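Local coordinates for protein POSSIBLE NITRATE/NITRITE RESPONSE TRANSCRIPTIONAL REGULATORY PROTEIN NARL (DNA-binding response regulator, LuxR family) (Mycobacterium tuberculosis, PDB 3EUL) that probably regulates genes of aerobic nitrate metabolism as a two-component response regulator, of which this chain is the phosphate-accepting receiver domain without the DNA-binding part, at residues Pro72-Asp75 with Gly76-Ala80; Val20-His24 with Pro25-Glu29; Lys118-Arg122 with Thr123-Lys127; Ile103-Gln106 with Ala107-Gly111. All coordinates share one frame; numbering follows the deposited sequence.

Contact 1. Residues Pro72-Asp75 with Gly76-Ala80; sequences PGMD and GAQVA
Asp75 and the first turn of helix 76-85 grip each other through both backbone and side chain. Gly76 opens the helix, and its backbone hydrogen-bonds back to Tyr69. At Ala77 the backbone N lies 2.8 Å from Asp75 OD1, but the N-H points well off the oxygen, so this capping bond is weak; the methyl group of Ala77 rests against the same oxygen and also touches Gln110. Gln78 makes the firm capping bond: its N reaches Asp75 OD1 at 2.9 Å, meeting the oxygen on the syn side, 34° out of the carboxylate plane. The Gln78 side chain runs back out of the helix with CG beside its own backbone N (chi1 -57°), and OE1 accepts from Asp75 N at 3.0 Å, in the amide plane and on a lone pair. These reciprocal bonds form a capping box, with Asp75 as N-cap. At Val79 the backbone N donates to Asp75 O at 3.1 Å, the first regular helical bond. Its CG2 methyl lies 3.8 Å from CG of Met74, whose fully extended chain passes on until CE reaches Gln78 O at 3.5 Å. Met74 touches Leu54 and Val79 touches Ile57, both of helix 50-60. Because Asp75 OD1 receives one firm and one weak N-H bond at the positive end of the helix dipole, its carboxylate would probably be favoured in the ionised form.

Contact 2. Residues Val20-His24 with Pro25-Glu29; sequences VGDDH and PLFRE
The Arg28 guanidinium meets the backbone of Asp22 at its edge: NH1 donates to Asp22 O at 2.6 Å, and that oxygen lies only 7° out of the guanidinium plane, although the donor is tilted from the carbonyl plane. A bend at chi3 (52°) turns the guanidinium so that its edge meets the loop, while its NE forms a salt bridge with Glu46. The other flat group, the Phe27 ring, is approached obliquely by Asp22 OD2, 3.3 Å from CD2, with carboxylate and ring planes 36° apart; the same ring makes a cation-pi contact with Lys118. Asp22 stands directly after strand 16-21, in the first beta-alpha-beta unit of the receiver fold. Paired acidic residues at the end of this strand, here Asp22 and Asp23, are a hallmark of the acidic pocket in CheY-like domains, and both side chains touch Asp68, the probable phosphorylation site. Each oxygen of the Asp22 carboxylate has its own task. OD1 uses its anti lone pair to accept from His24 N at 2.8 Å, an Asx turn that shapes the loop, whereas OD2 is in a salt bridge with Lys118. At the start of helix 25-38, backbone O of the N-cap residue His24 accepts from Arg28 N at 3.0 Å in an almost straight bond. The aliphatic part of Arg28 leans on the strand, with CG 3.6 Å from Val20 CG1.

Contact 3. Residues Lys118-Arg122 with Thr123-Lys127; sequences KDSTR and TEIVK
A capping box between Thr121 and Glu124 starts helix 122-134, the last helix of the receiver domain, just after strand 114-117 has ended. Thr121 is the N-cap, and its OG1 accepts from Glu124 N at 3.1 Å. This hydroxyl is placed between its own backbone N and carbonyl carbon (chi1 62°), which aims it at the start of the helix. In return the Glu124 side chain, extended beyond CG, reaches back to the loop, and OE1 accepts from Thr121 N at 2.8 Å; the N-H comes to the anti side of the carboxylate, 22° out of its plane. Glu124 CG consequently lies alongside Thr121 OG1, and OE1 also comes close to CA of Ser120. The box thus occupies two N-H groups at the helix entrance with side-chain oxygens, and Glu124 brings a negative charge to the end where the helix dipole would favour it. The next N-H groups go to backbone carbonyls: Ile125 N to Thr121 O at 3.0 Å, and Val126 N to Arg122 O at 3.2 Å. Val126 touches Leu35 and Ser38 of helix 25-38, and Arg122 touches Ala34 of the same helix. Ser120 turns its hydroxyl back to Leu117 O, while its CB lies against the buried Ile125, CB to CG1 at 3.6 Å.

Contact 4. Residues Ile103-Gln106 with Ala107-Gly111; sequences IVYQ and ALQQG
Gln106 O accepts from Gln110 N at 2.9 Å in the last helical turn, a bent bond whose N-H...O angle is 140°. Just before it, Ala107 N donates to Ile103 O at 3.0 Å and Leu108 N to Val104 O at 3.0 Å. Tyr105 and Gln109 form the flat pairing of this surface. The Gln109 amide lies over one face of the phenol ring, their planes only 7° apart, so the two groups are stacked; OE1 sits toward the rim, 3.6 Å from CZ. A bend at chi2 (-72°) in Gln109 brings the amide up over the ring, while Tyr105, with CG anti to its own nitrogen, holds the ring where that amide can stack on it. One step round the helix, Val104 and Leu108 lie side by side and point the same way, CG1 to CD1 at 3.8 Å. Val104 and the buried Ala107 each touch Phe115 of strand 114-117, which joins this helix to the sheet. The Gln110 side chain instead touches Ala77 and Ala81 of helix 76-85. Beyond the last helical bond, from Gln110 to Gln106, Gly111 takes a positive phi, and its N bonds back to Leu108 O at 3.1 Å. These two features mark a Schellman motif, the C-terminal cap that ends helix 101-109 and turns the chain toward strand 114-117 in the beta-alpha-beta unit.

In the fold
All four contacts belong to the CheY-like receiver domain, whose five parallel strands run in order 2-1-3-4-5. Along the chain they come as contact 2, contact 1, contact 4 and contact 3. Contacts 1, 2 and 3 sit at helix starts, whereas contact 4 closes a helix. Contacts 1 and 4 have centres about 12 Å apart, and Ala77 of helix 76-85 touches Gln110, just past the end of helix 101-109. Contact 2 touches contact 1, and a salt bridge joins contacts 2 and 3, whose centres are about 14 Å apart. Contacts 2 and 4 lie about 22 Å apart between centres. Asp22 and Asp23 of contact 2 touch Asp68, the probable phosphorylation site, and Lys118 of contact 3 makes a long, weak ion pair with it.

Contact 1. Residues Pro72-Asp75 with Gly76-Ala80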
loop_
_atom_site.group_PDB
_atom_site.type_symbol
_atom_site.label_atom_id
_atom_site.label_comp_id
_atom_site.label_asym_id
_atom_site.label_seq_id
_atom_site.Cartn_x
_atom_site.Cartn_y
_atom_site.Cartn_z
ATOM N N PRO A 72 0.748 -0.577 -12.991
ATOM C CA PRO A 72 0.113 -0.842 -14.276
ATOM C C PRO A 72 -1.229 -1.577 -14.141
ATOM O O PRO A 72 -1.480 -2.269 -13.140
ATOM C CB PRO A 72 1.128 -1.725 -15.010
ATOM C CG PRO A 72 2.362 -1.732 -14.169
ATOM C CD PRO A 72 1.962 -1.386 -12.803
ATOM N N GLY A 73 -2.095 -1.366 -15.129
ATOM C CA GLY A 73 -3.347 -2.106 -15.301
ATOM C C GLY A 73 -4.488 -1.572 -14.470
ATOM O O GLY A 73 -5.631 -1.507 -14.908
ATOM N N MET A 74 -4.172 -1.190 -13.258
ATOM C CA MET A 74 -5.166 -0.612 -12.371
ATOM C C MET A 74 -4.351 0.150 -11.346
ATOM O O MET A 74 -3.493 -0.422 -10.701
ATOM C CB MET A 74 -5.977 -1.746 -11.783
ATOM C CG MET A 74 -6.958 -1.385 -10.748
ATOM S SD MET A 74 -7.852 -2.879 -10.240
ATOM C CE MET A 74 -8.939 -2.066 -9.109
ATOM N N ASP A 75 -4.522 1.465 -11.297
ATOM C CA ASP A 75 -3.667 2.289 -10.483
ATOM C C ASP A 75 -4.030 2.161 -9.018
ATOM O O ASP A 75 -5.045 1.535 -8.687
ATOM C CB ASP A 75 -3.628 3.761 -10.969
ATOM C CG ASP A 75 -4.901 4.553 -10.703
ATOM O OD1 ASP A 75 -5.481 4.534 -9.586
ATOM O OD2 ASP A 75 -5.258 5.312 -11.640
ATOM N N GLY A 76 -3.188 2.720 -8.160
ATOM C CA GLY A 76 -3.380 2.639 -6.703
ATOM C C GLY A 76 -4.720 3.148 -6.189
ATOM O O GLY A 76 -5.276 2.585 -5.244
ATOM N N ALA A 77 -5.249 4.215 -6.780
ATOM C CA ALA A 77 -6.557 4.780 -6.350
ATOM C C ALA A 77 -7.731 3.943 -6.802
ATOM O O ALA A 77 -8.727 3.864 -6.073
ATOM C CB ALA A 77 -6.726 6.240 -6.831
ATOM N N GLN A 78 -7.639 3.361 -8.007
ATOM C CA GLN A 78 -8.631 2.394 -8.486
ATOM C C GLN A 78 -8.689 1.166 -7.571
ATOM O O GLN A 78 -9.779 0.699 -7.221
ATOM C CB GLN A 78 -8.363 1.962 -9.927
ATOM C CG GLN A 78 -8.331 3.110 -10.879
ATOM C CD GLN A 78 -8.156 2.664 -12.308
ATOM O OE1 GLN A 78 -7.077 2.244 -12.707
ATOM N NE2 GLN A 78 -9.227 2.757 -13.088
ATOM N N VAL A 79 -7.542 0.665 -7.159
ATOM C CA VAL A 79 -7.537 -0.437 -6.204
ATOM C C VAL A 79 -8.143 0.002 -4.886
ATOM O O VAL A 79 -8.961 -0.737 -4.339
ATOM C CB VAL A 79 -6.119 -1.019 -5.937
ATOM C CG1 VAL A 79 -6.173 -2.160 -4.870
ATOM C CG2 VAL A 79 -5.463 -1.513 -7.204
ATOM N N ALA A 80 -7.741 1.174 -4.364
ATOM C CA ALA A 80 -8.343 1.698 -3.117
ATOM C C ALA A 80 -9.876 1.799 -3.201
ATOM O O ALA A 80 -10.613 1.407 -2.272
ATOM C CB ALA A 80 -7.741 3.025 -2.721
#

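Contact 2. Residues Val20-His24 with Pro25-Glu29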
loop_
_atom_site.group_PDB
_atom_site.type_symbol
_atom_site.label_atom_id
_atom_site.label_comp_id
_atom_site.label_asym_id
_atom_site.label_seq_id
_atom_site.Cartn_x
_atom_site.Cartn_y
_atom_site.Cartn_z
ATOM N N VAL A 20 2.367 -5.635 -0.554
ATOM C CA VAL A 20 3.156 -4.578 -1.189
ATOM C C VAL A 20 3.035 -4.683 -2.717
ATOM O O VAL A 20 3.129 -5.784 -3.290
ATOM C CB VAL A 20 4.663 -4.625 -0.779
ATOM C CG1 VAL A 20 5.470 -3.557 -1.564
ATOM C CG2 VAL A 20 4.855 -4.471 0.737
ATOM N N GLY A 21 2.772 -3.560 -3.381
ATOM C CA GLY A 21 2.619 -3.534 -4.821
ATOM C C GLY A 21 3.440 -2.407 -5.419
ATOM O O GLY A 21 3.330 -1.267 -4.977
ATOM N N ASP A 22 4.300 -2.745 -6.392
ATOM C CA ASP A 22 5.119 -1.776 -7.131
ATOM C C ASP A 22 5.677 -2.517 -8.335
ATOM O O ASP A 22 6.044 -3.686 -8.230
ATOM C CB ASP A 22 6.251 -1.220 -6.266
ATOM C CG ASP A 22 6.818 0.120 -6.773
ATOM O OD1 ASP A 22 7.345 0.212 -7.915
ATOM O OD2 ASP A 22 6.780 1.105 -5.988
ATOM N N ASP A 23 5.725 -1.838 -9.476
ATOM C CA ASP A 23 6.284 -2.439 -10.691
ATOM C C ASP A 23 7.779 -2.172 -10.862
ATOM O O ASP A 23 8.365 -2.624 -11.859
ATOM C CB ASP A 23 5.496 -1.988 -11.921
ATOM C CG ASP A 23 5.840 -0.574 -12.376
ATOM O OD1 ASP A 23 6.200 0.301 -11.548
ATOM O OD2 ASP A 23 5.726 -0.332 -13.588
ATOM N N HIS A 24 8.394 -1.442 -9.924
ATOM C CA HIS A 24 9.855 -1.372 -9.846
ATOM C C HIS A 24 10.369 -2.364 -8.797
ATOM O O HIS A 24 10.270 -2.091 -7.590
ATOM C CB HIS A 24 10.331 0.030 -9.460
ATOM C CG HIS A 24 9.992 1.100 -10.446
ATOM N ND1 HIS A 24 10.072 2.438 -10.129
ATOM C CD2 HIS A 24 9.612 1.041 -11.745
ATOM C CE1 HIS A 24 9.745 3.158 -11.187
ATOM N NE2 HIS A 24 9.455 2.332 -12.178
ATOM N N PRO A 25 10.972 -3.487 -9.246
ATOM C CA PRO A 25 11.456 -4.581 -8.380
ATOM C C PRO A 25 12.308 -4.117 -7.194
ATOM O O PRO A 25 12.043 -4.503 -6.070
ATOM C CB PRO A 25 12.312 -5.422 -9.324
ATOM C CG PRO A 25 11.767 -5.139 -10.678
ATOM C CD PRO A 25 11.242 -3.763 -10.676
ATOM N N LEU A 26 13.297 -3.268 -7.451
ATOM C CA LEU A 26 14.200 -2.785 -6.399
ATOM C C LEU A 26 13.547 -1.871 -5.350
ATOM O O LEU A 26 13.923 -1.901 -4.186
ATOM C CB LEU A 26 15.385 -2.096 -7.041
ATOM C CG LEU A 26 16.296 -3.017 -7.873
ATOM C CD1 LEU A 26 17.465 -2.233 -8.434
ATOM C CD2 LEU A 26 16.792 -4.186 -7.050
ATOM N N PHE A 27 12.561 -1.068 -5.743
ATOM C CA PHE A 27 11.781 -0.338 -4.742
ATOM C C PHE A 27 10.928 -1.290 -3.926
ATOM O O PHE A 27 10.902 -1.200 -2.718
ATOM C CB PHE A 27 10.879 0.753 -5.323
ATOM C CG PHE A 27 10.340 1.658 -4.262
ATOM C CD1 PHE A 27 11.084 2.739 -3.822
ATOM C CD2 PHE A 27 9.130 1.386 -3.642
ATOM C CE1 PHE A 27 10.608 3.558 -2.815
ATOM C CE2 PHE A 27 8.656 2.203 -2.609
ATOM C CZ PHE A 27 9.402 3.278 -2.199
ATOM N N ARG A 28 10.216 -2.190 -4.594
ATOM C CA ARG A 28 9.430 -3.210 -3.888
ATOM C C ARG A 28 10.280 -4.053 -2.905
ATOM O O ARG A 28 9.922 -4.214 -1.728
ATOM C CB ARG A 28 8.712 -4.104 -4.888
ATOM C CG ARG A 28 7.460 -4.784 -4.283
ATOM C CD ARG A 28 6.756 -5.671 -5.272
ATOM N NE ARG A 28 7.631 -6.644 -5.919
ATOM C CZ ARG A 28 8.051 -6.631 -7.192
ATOM N NH1 ARG A 28 7.721 -5.676 -8.061
ATOM N NH2 ARG A 28 8.847 -7.600 -7.606
ATOM N N GLU A 29 11.410 -4.558 -3.384
ATOM C CA GLU A 29 12.327 -5.332 -2.523
ATOM C C GLU A 29 12.773 -4.505 -1.304
ATOM O O GLU A 29 12.886 -5.020 -0.188
ATOM C CB GLU A 29 13.544 -5.804 -3.312
ATOM C CG GLU A 29 13.267 -6.988 -4.245
ATOM C CD GLU A 29 14.467 -7.335 -5.114
ATOM O OE1 GLU A 29 15.608 -6.947 -4.744
ATOM O OE2 GLU A 29 14.274 -8.000 -6.167
#

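Contact 3. Residues Lys118-Arg122 with Thr123-Lys127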
loop_
_atom_site.group_PDB
_atom_site.type_symbol
_atom_site.label_atom_id
_atom_site.label_comp_id
_atom_site.label_asym_id
_atom_site.label_seq_id
_atom_site.Cartn_x
_atom_site.Cartn_y
_atom_site.Cartn_z
ATOM N N LYS A 118 7.935 8.727 -2.151
ATOM C CA LYS A 118 8.976 7.705 -2.267
ATOM C C LYS A 118 10.298 8.119 -1.605
ATOM O O LYS A 118 11.186 7.289 -1.457
ATOM C CB LYS A 118 9.170 7.254 -3.717
ATOM C CG LYS A 118 8.173 6.175 -4.111
ATOM C CD LYS A 118 8.467 5.509 -5.451
ATOM C CE LYS A 118 7.456 4.374 -5.674
ATOM N NZ LYS A 118 7.768 3.526 -6.866
ATOM N N ASP A 119 10.409 9.374 -1.164
ATOM C CA ASP A 119 11.588 9.799 -0.398
ATOM C C ASP A 119 11.511 9.442 1.095
ATOM O O ASP A 119 12.386 9.816 1.870
ATOM C CB ASP A 119 11.873 11.296 -0.589
ATOM C CG ASP A 119 10.854 12.195 0.106
ATOM O OD1 ASP A 119 9.820 11.694 0.591
ATOM O OD2 ASP A 119 11.098 13.412 0.155
ATOM N N SER A 120 10.478 8.709 1.492
ATOM C CA SER A 120 10.366 8.233 2.864
ATOM C C SER A 120 11.530 7.341 3.265
ATOM O O SER A 120 12.066 6.587 2.457
ATOM C CB SER A 120 9.047 7.476 3.060
ATOM O OG SER A 120 7.948 8.288 2.681
ATOM N N THR A 121 11.917 7.454 4.531
ATOM C CA THR A 121 12.944 6.617 5.107
ATOM C C THR A 121 12.407 5.255 5.506
ATOM O O THR A 121 11.210 5.033 5.581
ATOM C CB THR A 121 13.521 7.264 6.365
ATOM O OG1 THR A 121 12.487 7.398 7.349
ATOM C CG2 THR A 121 14.120 8.634 6.050
ATOM N N ARG A 122 13.330 4.355 5.796
ATOM C CA ARG A 122 13.021 3.032 6.329
ATOM C C ARG A 122 12.085 3.104 7.545
ATOM O O ARG A 122 11.044 2.442 7.563
ATOM C CB ARG A 122 14.335 2.364 6.715
ATOM C CG ARG A 122 14.277 0.920 6.998
ATOM C CD ARG A 122 15.682 0.334 6.840
ATOM N NE ARG A 122 16.388 0.187 8.104
ATOM C CZ ARG A 122 17.685 -0.100 8.201
ATOM N NH1 ARG A 122 18.435 -0.250 7.110
ATOM N NH2 ARG A 122 18.239 -0.250 9.389
ATOM N N THR A 123 12.423 3.920 8.547
ATOM C CA THR A 123 11.603 3.964 9.771
ATOM C C THR A 123 10.275 4.691 9.511
ATOM O O THR A 123 9.254 4.288 10.049
ATOM C CB THR A 123 12.337 4.581 11.001
ATOM O OG1 THR A 123 12.731 5.911 10.695
ATOM C CG2 THR A 123 13.582 3.738 11.437
ATOM N N GLU A 124 10.292 5.719 8.667
ATOM C CA GLU A 124 9.056 6.400 8.243
ATOM C C GLU A 124 8.011 5.475 7.611
ATOM O O GLU A 124 6.854 5.564 7.940
ATOM C CB GLU A 124 9.353 7.533 7.266
ATOM C CG GLU A 124 9.868 8.805 7.926
ATOM C CD GLU A 124 10.228 9.868 6.916
ATOM O OE1 GLU A 124 10.578 9.524 5.763
ATOM O OE2 GLU A 124 10.194 11.054 7.285
ATOM N N ILE A 125 8.427 4.582 6.715
ATOM C CA ILE A 125 7.487 3.653 6.064
ATOM C C ILE A 125 6.962 2.607 7.013
ATOM O O ILE A 125 5.760 2.283 6.986
ATOM C CB ILE A 125 8.144 2.972 4.856
ATOM C CG1 ILE A 125 8.476 4.025 3.805
ATOM C CG2 ILE A 125 7.227 1.924 4.261
ATOM C CD1 ILE A 125 9.776 3.778 3.111
ATOM N N VAL A 126 7.839 2.071 7.862
ATOM C CA VAL A 126 7.400 1.117 8.864
ATOM C C VAL A 126 6.364 1.805 9.739
ATOM O O VAL A 126 5.287 1.267 9.959
ATOM C CB VAL A 126 8.554 0.598 9.729
ATOM C CG1 VAL A 126 8.043 -0.135 10.995
ATOM C CG2 VAL A 126 9.468 -0.300 8.899
ATOM N N LYS A 127 6.692 2.989 10.246
ATOM C CA LYS A 127 5.772 3.702 11.113
ATOM C C LYS A 127 4.432 4.029 10.420
ATOM O O LYS A 127 3.371 3.889 11.019
ATOM C CB LYS A 127 6.428 4.971 11.661
ATOM C CG LYS A 127 5.456 5.857 12.421
ATOM C CD LYS A 127 6.141 7.027 13.103
ATOM C CE LYS A 127 5.098 7.991 13.709
ATOM N NZ LYS A 127 4.220 7.227 14.655
#

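Contact 4. Residues Ile103-Gln106 with Ala107-Gly111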
loop_
_atom_site.group_PDB
_atom_site.type_symbol
_atom_site.label_atom_id
_atom_site.label_comp_id
_atom_site.label_asym_id
_atom_site.label_seq_id
_atom_site.Cartn_x
_atom_site.Cartn_y
_atom_site.Cartn_z
ATOM N N ILE A 103 -4.099 15.169 -7.286
ATOM C CA ILE A 103 -3.903 13.705 -7.318
ATOM C C ILE A 103 -4.021 13.055 -5.945
ATOM O O ILE A 103 -4.742 12.041 -5.749
ATOM C CB ILE A 103 -2.565 13.327 -7.969
ATOM C CG1 ILE A 103 -2.706 13.540 -9.491
ATOM C CG2 ILE A 103 -2.291 11.860 -7.727
ATOM C CD1 ILE A 103 -1.446 13.516 -10.264
ATOM N N VAL A 104 -3.350 13.662 -4.977
ATOM C CA VAL A 104 -3.496 13.194 -3.578
ATOM C C VAL A 104 -4.952 13.292 -3.130
ATOM O O VAL A 104 -5.513 12.324 -2.575
ATOM C CB VAL A 104 -2.594 13.992 -2.647
ATOM C CG1 VAL A 104 -2.838 13.608 -1.138
ATOM C CG2 VAL A 104 -1.117 13.800 -3.057
ATOM N N TYR A 105 -5.555 14.466 -3.338
ATOM C CA TYR A 105 -6.925 14.693 -2.927
ATOM C C TYR A 105 -7.890 13.679 -3.557
ATOM O O TYR A 105 -8.784 13.187 -2.891
ATOM C CB TYR A 105 -7.357 16.120 -3.309
ATOM C CG TYR A 105 -8.704 16.538 -2.775
ATOM C CD1 TYR A 105 -8.848 17.068 -1.486
ATOM C CD2 TYR A 105 -9.837 16.435 -3.559
ATOM C CE1 TYR A 105 -10.049 17.473 -1.023
ATOM C CE2 TYR A 105 -11.066 16.859 -3.090
ATOM C CZ TYR A 105 -11.175 17.349 -1.815
ATOM O OH TYR A 105 -12.410 17.759 -1.331
ATOM N N GLN A 106 -7.747 13.433 -4.850
ATOM C CA GLN A 106 -8.644 12.509 -5.551
ATOM C C GLN A 106 -8.465 11.075 -5.073
ATOM O O GLN A 106 -9.438 10.320 -4.973
ATOM C CB GLN A 106 -8.387 12.548 -7.067
ATOM C CG GLN A 106 -9.536 11.997 -7.943
ATOM C CD GLN A 106 -9.840 10.501 -7.753
ATOM O OE1 GLN A 106 -8.965 9.630 -7.836
ATOM N NE2 GLN A 106 -11.124 10.202 -7.542
ATOM N N ALA A 107 -7.225 10.697 -4.782
ATOM C CA ALA A 107 -6.941 9.369 -4.242
ATOM C C ALA A 107 -7.574 9.151 -2.881
ATOM O O ALA A 107 -8.225 8.118 -2.666
ATOM C CB ALA A 107 -5.402 9.150 -4.172
ATOM N N LEU A 108 -7.476 10.162 -2.008
ATOM C CA LEU A 108 -8.099 10.118 -0.680
ATOM C C LEU A 108 -9.619 10.078 -0.798
ATOM O O LEU A 108 -10.299 9.383 -0.052
ATOM C CB LEU A 108 -7.642 11.325 0.170
ATOM C CG LEU A 108 -6.134 11.377 0.486
ATOM C CD1 LEU A 108 -5.767 12.711 1.125
ATOM C CD2 LEU A 108 -5.740 10.184 1.388
ATOM N N GLN A 109 -10.151 10.819 -1.747
ATOM C CA GLN A 109 -11.564 10.741 -2.083
ATOM C C GLN A 109 -11.973 9.347 -2.557
ATOM O O GLN A 109 -13.084 8.937 -2.222
ATOM C CB GLN A 109 -11.965 11.774 -3.138
ATOM C CG GLN A 109 -11.677 13.246 -2.736
ATOM C CD GLN A 109 -12.597 13.815 -1.657
ATOM O OE1 GLN A 109 -12.158 14.079 -0.534
ATOM N NE2 GLN A 109 -13.844 14.093 -2.019
ATOM N N GLN A 110 -11.109 8.629 -3.285
ATOM C CA GLN A 110 -11.392 7.222 -3.742
ATOM C C GLN A 110 -11.159 6.163 -2.604
ATOM O O GLN A 110 -11.340 4.956 -2.794
ATOM C CB GLN A 110 -10.582 6.824 -5.004
ATOM C CG GLN A 110 -10.901 7.491 -6.390
ATOM C CD GLN A 110 -10.673 6.574 -7.685
ATOM O OE1 GLN A 110 -9.834 6.851 -8.579
ATOM N NE2 GLN A 110 -11.477 5.503 -7.788
ATOM N N GLY A 111 -10.766 6.605 -1.415
ATOM C CA GLY A 111 -10.719 5.739 -0.257
ATOM C C GLY A 111 -9.337 5.320 0.188
ATOM O O GLY A 111 -9.225 4.442 1.009
#